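Uncharacterized protein ScGH5_18 (Streptomyces cattleya, PDB 7LR8) is a GH5 subfamily 18 glycosidase that probably cleaves the Manβ1-4GlcNAc disaccharide arising in N-glycan breakdown. Local coordinates at residues D175-M180 with H195-A200; R179-C184 with A215-V220. The protein carries 1 engineered substitution. One frame throughout, in Å; residues are numbered along the deposited sequence.

Contact 1: residues D175-M180 with H195-A200; sequences DWLRRM and HAEYDA. With AE3 (2-(2-ethoxyethoxy)ethanol), chain F.
In the beta-alpha-beta unit of the (β/α)8 barrel formed by strand 145-152, helix 170-187 and strand 194-196, L177 of the helix lies over the imidazole of H195 on the strand. The two side chains cross at about a right angle. L177 CD1 sits over one ring face, 3.6 Å from the centroid and 15° off the normal, displaced toward CE1: a CH-pi contact. The other methyl, CD2, reaches H195 CG at 3.6 Å and comes to 3.9 Å from the carboxylate oxygen E197 OE1. With L177 CG anti to the carbonyl carbon (chi1 -75°), both methyls lie on one side of the imidazole, CD1 over the ring and CD2 toward CG and CB.

The ring is held in its turn by bonds at both nitrogens. H195 ND1 donates to E197 OE1 at 2.6 Å, on the anti lone pair and close to the ring plane, while NE2 goes to the carbonyl O of H213. E197 OE2 in turn accepts from N155 N, so the carboxylate is gripped at both oxygens. Elsewhere on the helix, R179 NH1 donates to O4 of the bound 2-(2-ethoxyethoxy)ethanol at 3.0 Å.

E197 lies about 5 Å, side chain to side chain, from A153, the engineered position, and Y198 touches the bound GlcNAc. V150 of strand 145-152 packs on W176, M180 and H195, helix 122-139 covers W176 and M180, and S214 of helix 211-216 meets H195 and E197.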
ATOM      1  N   ASP B 175     -23.254  -4.781  10.997  1.00 22.23           N
ATOM      2  CA  ASP B 175     -22.535  -5.249  12.179  1.00 25.52           C
ATOM      3  C   ASP B 175     -21.147  -4.624  12.266  1.00 21.63           C
ATOM      4  O   ASP B 175     -20.706  -4.222  13.351  1.00 21.23           O
ATOM      5  CB  ASP B 175     -22.437  -6.777  12.171  1.00 25.70           C
ATOM      6  CG  ASP B 175     -23.753  -7.459  12.528  1.00 29.74           C
ATOM      7  OD1 ASP B 175     -24.618  -6.821  13.151  1.00 35.36           O
ATOM      8  OD2 ASP B 175     -23.912  -8.654  12.196  1.00 34.07           O
ATOM      9  N   TRP B 176     -20.443  -4.535  11.131  1.00 19.22           N
ATOM     10  CA  TRP B 176     -19.119  -3.919  11.103  1.00 16.95           C
ATOM     11  C   TRP B 176     -19.191  -2.451  11.499  1.00 17.56           C
ATOM     12  O   TRP B 176     -18.396  -1.975  12.318  1.00 17.79           O
ATOM     13  CB  TRP B 176     -18.509  -4.066   9.706  1.00 17.91           C
ATOM     14  CG  TRP B 176     -17.138  -3.499   9.579  1.00 17.86           C
ATOM     15  CD1 TRP B 176     -15.960  -4.091   9.969  1.00 17.33           C
ATOM     16  CD2 TRP B 176     -16.789  -2.232   9.026  1.00 18.81           C
ATOM     17  NE1 TRP B 176     -14.902  -3.260   9.678  1.00 16.06           N
ATOM     18  CE2 TRP B 176     -15.383  -2.116   9.092  1.00 14.70           C
ATOM     19  CE3 TRP B 176     -17.531  -1.183   8.464  1.00 17.99           C
ATOM     20  CZ2 TRP B 176     -14.702  -0.983   8.645  1.00 14.61           C
ATOM     21  CZ3 TRP B 176     -16.849  -0.054   7.996  1.00 19.32           C
ATOM     22  CH2 TRP B 176     -15.453   0.035   8.085  1.00 18.44           C
ATOM     23  N   LEU B 177     -20.138  -1.714  10.908  1.00 17.37           N
ATOM     24  CA  LEU B 177     -20.299  -0.304  11.241  1.00 18.27           C
ATOM     25  C   LEU B 177     -20.517  -0.117  12.737  1.00 19.07           C
ATOM     26  O   LEU B 177     -19.907   0.761  13.359  1.00 19.05           O
ATOM     27  CB  LEU B 177     -21.474   0.279  10.461  1.00 17.18           C
ATOM     28  CG  LEU B 177     -21.286   0.557   8.970  1.00 17.04           C
ATOM     29  CD1 LEU B 177     -22.629   1.024   8.397  1.00 17.09           C
ATOM     30  CD2 LEU B 177     -20.213   1.603   8.769  1.00 20.13           C
ATOM     31  N   ARG B 178     -21.403  -0.922  13.333  1.00 19.71           N
ATOM     32  CA  ARG B 178     -21.679  -0.772  14.761  1.00 24.41           C
ATOM     33  C   ARG B 178     -20.433  -1.045  15.592  1.00 22.41           C
ATOM     34  O   ARG B 178     -20.185  -0.367  16.599  1.00 22.80           O
ATOM     35  CB  ARG B 178     -22.818  -1.699  15.184  1.00 27.83           C
ATOM     36  CG  ARG B 178     -24.185  -1.065  14.978  1.00 39.56           C
ATOM     37  CD  ARG B 178     -25.311  -2.003  15.366  1.00 49.89           C
ATOM     38  NE  ARG B 178     -25.524  -3.019  14.342  1.00 58.43           N
ATOM     39  CZ  ARG B 178     -26.430  -2.925  13.374  1.00 56.05           C
ATOM     40  NH1 ARG B 178     -26.550  -3.899  12.483  1.00 60.55           N
ATOM     41  NH2 ARG B 178     -27.219  -1.864  13.305  1.00 51.18           N
ATOM     42  N   ARG B 179     -19.636  -2.035  15.184  1.00 20.94           N
ATOM     43  CA  ARG B 179     -18.401  -2.326  15.904  1.00 20.29           C
ATOM     44  C   ARG B 179     -17.407  -1.178  15.775  1.00 19.90           C
ATOM     45  O   ARG B 179     -16.763  -0.798  16.760  1.00 20.31           O
ATOM     46  CB  ARG B 179     -17.793  -3.622  15.387  1.00 26.82           C
ATOM     47  CG  ARG B 179     -16.521  -4.010  16.091  1.00 24.63           C
ATOM     48  CD  ARG B 179     -16.318  -5.497  16.026  1.00 34.48           C
ATOM     49  NE  ARG B 179     -15.105  -5.865  16.736  1.00 29.71           N
ATOM     50  CZ  ARG B 179     -14.439  -6.994  16.531  1.00 29.55           C
ATOM     51  NH1 ARG B 179     -14.882  -7.869  15.635  1.00 27.96           N
ATOM     52  NH2 ARG B 179     -13.335  -7.240  17.223  1.00 33.99           N
ATOM     53  N   MET B 180     -17.264  -0.621  14.570  1.00 19.33           N
ATOM     54  CA  MET B 180     -16.377   0.524  14.382  1.00 17.18           C
ATOM     55  C   MET B 180     -16.827   1.710  15.222  1.00 19.32           C
ATOM     56  O   MET B 180     -16.011   2.354  15.894  1.00 18.41           O
ATOM     57  CB  MET B 180     -16.305   0.912  12.905  1.00 18.37           C
ATOM     58  CG  MET B 180     -15.671  -0.158  12.001  1.00 17.93           C
ATOM     59  SD  MET B 180     -13.967  -0.578  12.483  1.00 19.32           S
ATOM     60  CE  MET B 180     -14.239  -2.142  13.295  1.00 18.92           C
ATOM     61  N   HIS B 195     -20.602   7.410  10.185  1.00 18.01           N
ATOM     62  CA  HIS B 195     -19.959   6.810   9.030  1.00 16.57           C
ATOM     63  C   HIS B 195     -20.486   7.532   7.800  1.00 17.15           C
ATOM     64  O   HIS B 195     -21.529   8.188   7.852  1.00 19.99           O
ATOM     65  CB  HIS B 195     -20.219   5.291   8.965  1.00 18.53           C
ATOM     66  CG  HIS B 195     -21.629   4.934   8.615  1.00 18.56           C
ATOM     67  ND1 HIS B 195     -22.000   4.527   7.352  1.00 17.72           N
ATOM     68  CD2 HIS B 195     -22.757   4.922   9.362  1.00 19.82           C
ATOM     69  CE1 HIS B 195     -23.297   4.282   7.334  1.00 18.81           C
ATOM     70  NE2 HIS B 195     -23.780   4.511   8.543  1.00 22.51           N
ATOM     71  N   ALA B 196     -19.742   7.436   6.695  1.00 16.44           N
ATOM     72  CA  ALA B 196     -19.992   8.280   5.527  1.00 17.33           C
ATOM     73  C   ALA B 196     -19.776   7.446   4.277  1.00 19.92           C
ATOM     74  O   ALA B 196     -18.634   7.112   3.943  1.00 20.94           O
ATOM     75  CB  ALA B 196     -19.075   9.501   5.515  1.00 19.68           C
ATOM     76  N   GLU B 197     -20.860   7.120   3.588  1.00 19.84           N
ATOM     77  CA  GLU B 197     -20.803   6.235   2.431  1.00 18.53           C
ATOM     78  C   GLU B 197     -21.107   7.009   1.151  1.00 17.09           C
ATOM     79  O   GLU B 197     -21.943   7.921   1.150  1.00 20.57           O
ATOM     80  CB  GLU B 197     -21.791   5.076   2.594  1.00 19.66           C
ATOM     81  CG  GLU B 197     -21.745   4.389   3.980  1.00 18.53           C
ATOM     82  CD  GLU B 197     -20.345   3.972   4.416  1.00 19.76           C
ATOM     83  OE1 GLU B 197     -20.091   3.901   5.644  1.00 18.07           O
ATOM     84  OE2 GLU B 197     -19.492   3.706   3.548  1.00 19.72           O
ATOM     85  N   TYR B 198     -20.419   6.654   0.065  1.00 18.03           N
ATOM     86  CA  TYR B 198     -20.665   7.330  -1.205  1.00 17.97           C
ATOM     87  C   TYR B 198     -21.991   6.862  -1.807  1.00 21.33           C
ATOM     88  O   TYR B 198     -22.615   5.912  -1.330  1.00 18.38           O
ATOM     89  CB  TYR B 198     -19.488   7.134  -2.159  1.00 20.20           C
ATOM     90  CG  TYR B 198     -19.584   5.987  -3.147  1.00 22.02           C
ATOM     91  CD1 TYR B 198     -19.281   4.687  -2.768  1.00 24.60           C
ATOM     92  CD2 TYR B 198     -19.924   6.226  -4.479  1.00 22.45           C
ATOM     93  CE1 TYR B 198     -19.344   3.639  -3.679  1.00 25.11           C
ATOM     94  CE2 TYR B 198     -19.984   5.190  -5.396  1.00 19.04           C
ATOM     95  CZ  TYR B 198     -19.691   3.902  -4.989  1.00 25.33           C
ATOM     96  OH  TYR B 198     -19.757   2.883  -5.917  1.00 23.78           O
ATOM     97  N   ASP B 199     -22.438   7.559  -2.865  1.00 19.72           N
ATOM     98  CA  ASP B 199     -23.853   7.520  -3.239  1.00 18.73           C
ATOM     99  C   ASP B 199     -24.327   6.159  -3.750  1.00 18.34           C
ATOM    100  O   ASP B 199     -25.534   6.005  -3.970  1.00 21.00           O
ATOM    101  CB  ASP B 199     -24.185   8.641  -4.254  1.00 20.33           C
ATOM    102  CG  ASP B 199     -23.426   8.526  -5.581  1.00 26.27           C
ATOM    103  OD1 ASP B 199     -23.054   7.400  -5.994  1.00 23.51           O
ATOM    104  OD2 ASP B 199     -23.209   9.588  -6.214  1.00 23.89           O
ATOM    105  N   ALA B 200     -23.440   5.170  -3.922  1.00 21.49           N
ATOM    106  CA  ALA B 200     -23.916   3.805  -4.147  1.00 23.34           C
ATOM    107  C   ALA B 200     -24.860   3.353  -3.039  1.00 25.00           C
ATOM    108  O   ALA B 200     -25.763   2.541  -3.280  1.00 21.36           O
ATOM    109  CB  ALA B 200     -22.737   2.836  -4.231  1.00 19.35           C
TER
HETATM  110  C1  AE3 F 601     -17.126 -11.407  17.663  1.00 67.96           C
HETATM  111  C2  AE3 F 601     -16.734 -12.364  16.540  1.00 68.30           C
HETATM  112  O2  AE3 F 601     -15.476 -12.017  16.039  1.00 64.60           O
HETATM  113  C3  AE3 F 601     -15.400 -12.077  14.645  1.00 62.63           C
HETATM  114  C4  AE3 F 601     -15.257 -10.660  14.094  1.00 59.42           C
HETATM  115  O3  AE3 F 601     -15.802 -10.593  12.807  1.00 58.52           O
HETATM  116  C5  AE3 F 601     -15.644  -9.350  12.182  1.00 55.30           C
HETATM  117  C6  AE3 F 601     -16.941  -8.547  12.279  1.00 52.83           C
HETATM  118  O4  AE3 F 601     -16.947  -7.800  13.464  1.00 50.62           O

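Contact 2: residues R179-C184 with A215-V220; sequences RMLDAC and ARIGAV. With AE3 (2-(2-ethoxyethoxy)ethanol), chain F.
Helix 170-187 passes the turn that leaves helix 211-216, bringing the L181 and G218 CA atoms to 6.8 Å, with I217 the first residue beyond the helical angles. G218 follows at phi 83° and psi 170°, where a CB would jam against the carbonyl O of I217; that backbone clash is reason enough for a glycine.

One methyl does the touching from the helix. L181 CD1 meets I217 CG2 at 3.5 Å, the two side chains crossing obliquely, and lies 3.8 Å from G218 N against the peptide. It is the anti placement of I217 CG2 relative to its own backbone N that brings this branch to the leucine, while the CG1 branch runs on to R178. V150 and H193 also pack on L181.

R179 takes no part in this packing; its chain runs extended past V125, and CD comes within 3.5 Å of O4 of the bound 2-(2-ethoxyethoxy)ethanol. Replacing R179 by alanine would probably leave that oxygen without its guanidinium donor and open a gap beside V125.

Some polar groups of the turn are bonded elsewhere: G218 O accepts from R262 NH1, and the A219 backbone bonds to H193. Between helix and turn the contact is apolar, and what holds it is the close fit of two methyls and a bare glycine backbone rather than any directional bond.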
ATOM      1  N   ARG B 179     -19.636  -2.035  15.184  1.00 20.94           N
ATOM      2  CA  ARG B 179     -18.401  -2.326  15.904  1.00 20.29           C
ATOM      3  C   ARG B 179     -17.407  -1.178  15.775  1.00 19.90           C
ATOM      4  O   ARG B 179     -16.763  -0.798  16.760  1.00 20.31           O
ATOM      5  CB  ARG B 179     -17.793  -3.622  15.387  1.00 26.82           C
ATOM      6  CG  ARG B 179     -16.521  -4.010  16.091  1.00 24.63           C
ATOM      7  CD  ARG B 179     -16.318  -5.497  16.026  1.00 34.48           C
ATOM      8  NE  ARG B 179     -15.105  -5.865  16.736  1.00 29.71           N
ATOM      9  CZ  ARG B 179     -14.439  -6.994  16.531  1.00 29.55           C
ATOM     10  NH1 ARG B 179     -14.882  -7.869  15.635  1.00 27.96           N
ATOM     11  NH2 ARG B 179     -13.335  -7.240  17.223  1.00 33.99           N
ATOM     12  N   MET B 180     -17.264  -0.621  14.570  1.00 19.33           N
ATOM     13  CA  MET B 180     -16.377   0.524  14.382  1.00 17.18           C
ATOM     14  C   MET B 180     -16.827   1.710  15.222  1.00 19.32           C
ATOM     15  O   MET B 180     -16.011   2.354  15.894  1.00 18.41           O
ATOM     16  CB  MET B 180     -16.305   0.912  12.905  1.00 18.37           C
ATOM     17  CG  MET B 180     -15.671  -0.158  12.001  1.00 17.93           C
ATOM     18  SD  MET B 180     -13.967  -0.578  12.483  1.00 19.32           S
ATOM     19  CE  MET B 180     -14.239  -2.142  13.295  1.00 18.92           C
ATOM     20  N   LEU B 181     -18.129   2.011  15.203  1.00 18.85           N
ATOM     21  CA  LEU B 181     -18.616   3.183  15.926  1.00 20.65           C
ATOM     22  C   LEU B 181     -18.570   2.994  17.440  1.00 23.15           C
ATOM     23  O   LEU B 181     -18.321   3.961  18.172  1.00 23.96           O
ATOM     24  CB  LEU B 181     -20.031   3.520  15.471  1.00 23.25           C
ATOM     25  CG  LEU B 181     -20.019   4.146  14.073  1.00 22.46           C
ATOM     26  CD1 LEU B 181     -21.357   3.953  13.413  1.00 26.87           C
ATOM     27  CD2 LEU B 181     -19.648   5.645  14.144  1.00 22.20           C
ATOM     28  N   ASP B 182     -18.804   1.772  17.934  1.00 20.95           N
ATOM     29  CA  ASP B 182     -18.623   1.520  19.359  1.00 24.80           C
ATOM     30  C   ASP B 182     -17.180   1.792  19.774  1.00 18.76           C
ATOM     31  O   ASP B 182     -16.931   2.324  20.860  1.00 22.78           O
ATOM     32  CB  ASP B 182     -19.010   0.081  19.713  1.00 22.85           C
ATOM     33  CG  ASP B 182     -20.513  -0.165  19.677  1.00 32.23           C
ATOM     34  OD1 ASP B 182     -21.297   0.805  19.625  1.00 32.82           O
ATOM     35  OD2 ASP B 182     -20.913  -1.352  19.698  1.00 36.89           O
ATOM     36  N   ALA B 183     -16.217   1.441  18.916  1.00 18.61           N
ATOM     37  CA  ALA B 183     -14.819   1.720  19.223  1.00 20.84           C
ATOM     38  C   ALA B 183     -14.552   3.219  19.274  1.00 17.64           C
ATOM     39  O   ALA B 183     -13.856   3.699  20.178  1.00 19.25           O
ATOM     40  CB  ALA B 183     -13.908   1.052  18.198  1.00 20.63           C
ATOM     41  N   CYS B 184     -15.121   3.973  18.333  1.00 19.05           N
ATOM     42  CA  CYS B 184     -14.996   5.425  18.382  1.00 17.31           C
ATOM     43  C   CYS B 184     -15.571   5.973  19.675  1.00 19.05           C
ATOM     44  O   CYS B 184     -14.982   6.861  20.301  1.00 21.53           O
ATOM     45  CB  CYS B 184     -15.711   6.065  17.191  1.00 18.67           C
ATOM     46  SG  CYS B 184     -15.040   5.662  15.559  1.00 19.30           S
ATOM     47  N   ALA B 215     -28.727   6.221   7.601  1.00 19.13           N
ATOM     48  CA  ALA B 215     -29.674   7.035   8.349  1.00 24.20           C
ATOM     49  C   ALA B 215     -29.995   6.479   9.732  1.00 20.95           C
ATOM     50  O   ALA B 215     -30.637   7.173  10.528  1.00 26.14           O
ATOM     51  CB  ALA B 215     -30.977   7.195   7.546  1.00 20.73           C
ATOM     52  N   ARG B 216     -29.564   5.259  10.050  1.00 19.25           N
ATOM     53  CA  ARG B 216     -29.913   4.660  11.332  1.00 22.60           C
ATOM     54  C   ARG B 216     -28.722   4.173  12.148  1.00 25.98           C
ATOM     55  O   ARG B 216     -28.919   3.713  13.280  1.00 32.13           O
ATOM     56  CB  ARG B 216     -30.895   3.496  11.123  1.00 24.70           C
ATOM     57  CG  ARG B 216     -32.178   3.933  10.443  1.00 27.35           C
ATOM     58  CD  ARG B 216     -33.077   2.762  10.073  1.00 39.66           C
ATOM     59  NE  ARG B 216     -34.109   3.187   9.127  1.00 46.43           N
ATOM     60  CZ  ARG B 216     -34.946   2.366   8.499  1.00 51.94           C
ATOM     61  NH1 ARG B 216     -34.888   1.055   8.709  1.00 48.26           N
ATOM     62  NH2 ARG B 216     -35.845   2.861   7.656  1.00 52.09           N
ATOM     63  N   ILE B 217     -27.502   4.245  11.615  1.00 20.25           N
ATOM     64  CA  ILE B 217     -26.285   3.914  12.347  1.00 20.86           C
ATOM     65  C   ILE B 217     -25.405   5.157  12.379  1.00 21.33           C
ATOM     66  O   ILE B 217     -25.261   5.841  11.360  1.00 22.25           O
ATOM     67  CB  ILE B 217     -25.543   2.727  11.694  1.00 26.34           C
ATOM     68  CG1 ILE B 217     -26.471   1.517  11.551  1.00 24.11           C
ATOM     69  CG2 ILE B 217     -24.335   2.332  12.504  1.00 24.25           C
ATOM     70  CD1 ILE B 217     -25.804   0.320  10.894  1.00 23.28           C
ATOM     71  N   GLY B 218     -24.829   5.459  13.544  1.00 22.30           N
ATOM     72  CA  GLY B 218     -24.045   6.668  13.708  1.00 24.48           C
ATOM     73  C   GLY B 218     -24.923   7.882  14.009  1.00 28.24           C
ATOM     74  O   GLY B 218     -26.146   7.851  13.900  1.00 24.26           O
ATOM     75  N   ALA B 219     -24.265   8.982  14.386  1.00 21.60           N
ATOM     76  CA  ALA B 219     -24.956  10.099  15.037  1.00 22.38           C
ATOM     77  C   ALA B 219     -25.765  10.964  14.069  1.00 22.70           C
ATOM     78  O   ALA B 219     -26.803  11.516  14.458  1.00 23.53           O
ATOM     79  CB  ALA B 219     -23.938  10.979  15.764  1.00 23.76           C
ATOM     80  N   VAL B 220     -25.286  11.142  12.843  1.00 19.98           N
ATOM     81  CA  VAL B 220     -25.955  11.956  11.831  1.00 19.44           C
ATOM     82  C   VAL B 220     -25.784  11.231  10.504  1.00 17.67           C
ATOM     83  O   VAL B 220     -24.917  10.369  10.357  1.00 23.34           O
ATOM     84  CB  VAL B 220     -25.386  13.397  11.750  1.00 22.18           C
ATOM     85  CG1 VAL B 220     -25.475  14.106  13.106  1.00 23.67           C
ATOM     86  CG2 VAL B 220     -23.946  13.386  11.256  1.00 24.02           C
TER
HETATM   87  C1  AE3 F 601     -17.126 -11.407  17.663  1.00 67.96           C
HETATM   88  C2  AE3 F 601     -16.734 -12.364  16.540  1.00 68.30           C
HETATM   89  O2  AE3 F 601     -15.476 -12.017  16.039  1.00 64.60           O
HETATM   90  C3  AE3 F 601     -15.400 -12.077  14.645  1.00 62.63           C
HETATM   91  C4  AE3 F 601     -15.257 -10.660  14.094  1.00 59.42           C
HETATM   92  O3  AE3 F 601     -15.802 -10.593  12.807  1.00 58.52           O
HETATM   93  C5  AE3 F 601     -15.644  -9.350  12.182  1.00 55.30           C
HETATM   94  C6  AE3 F 601     -16.941  -8.547  12.279  1.00 52.83           C
HETATM   95  O4  AE3 F 601     -16.947  -7.800  13.464  1.00 50.62           O

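Both contacts start from helix 170-187, share R179 and M180, and have centres about 8 Å apart. Each is buried, yet contact 1 lies deeper, about 11 Å from the chain's centre against about 14 Å for contact 2. Place and chemistry change together: contact 1 sets a leucine against a histidine at the end of a barrel strand and the glutamate just after it, near the glycan site, whereas contact 2 sets one against a turn farther from the sugar site, with aliphatic and backbone atoms only. I217 joins them, its O 3.3 Å from H195 CD2 and its CD1 3.5 Å from R178 NH2. R179, bonded to its ligand, belongs to neither buried interface.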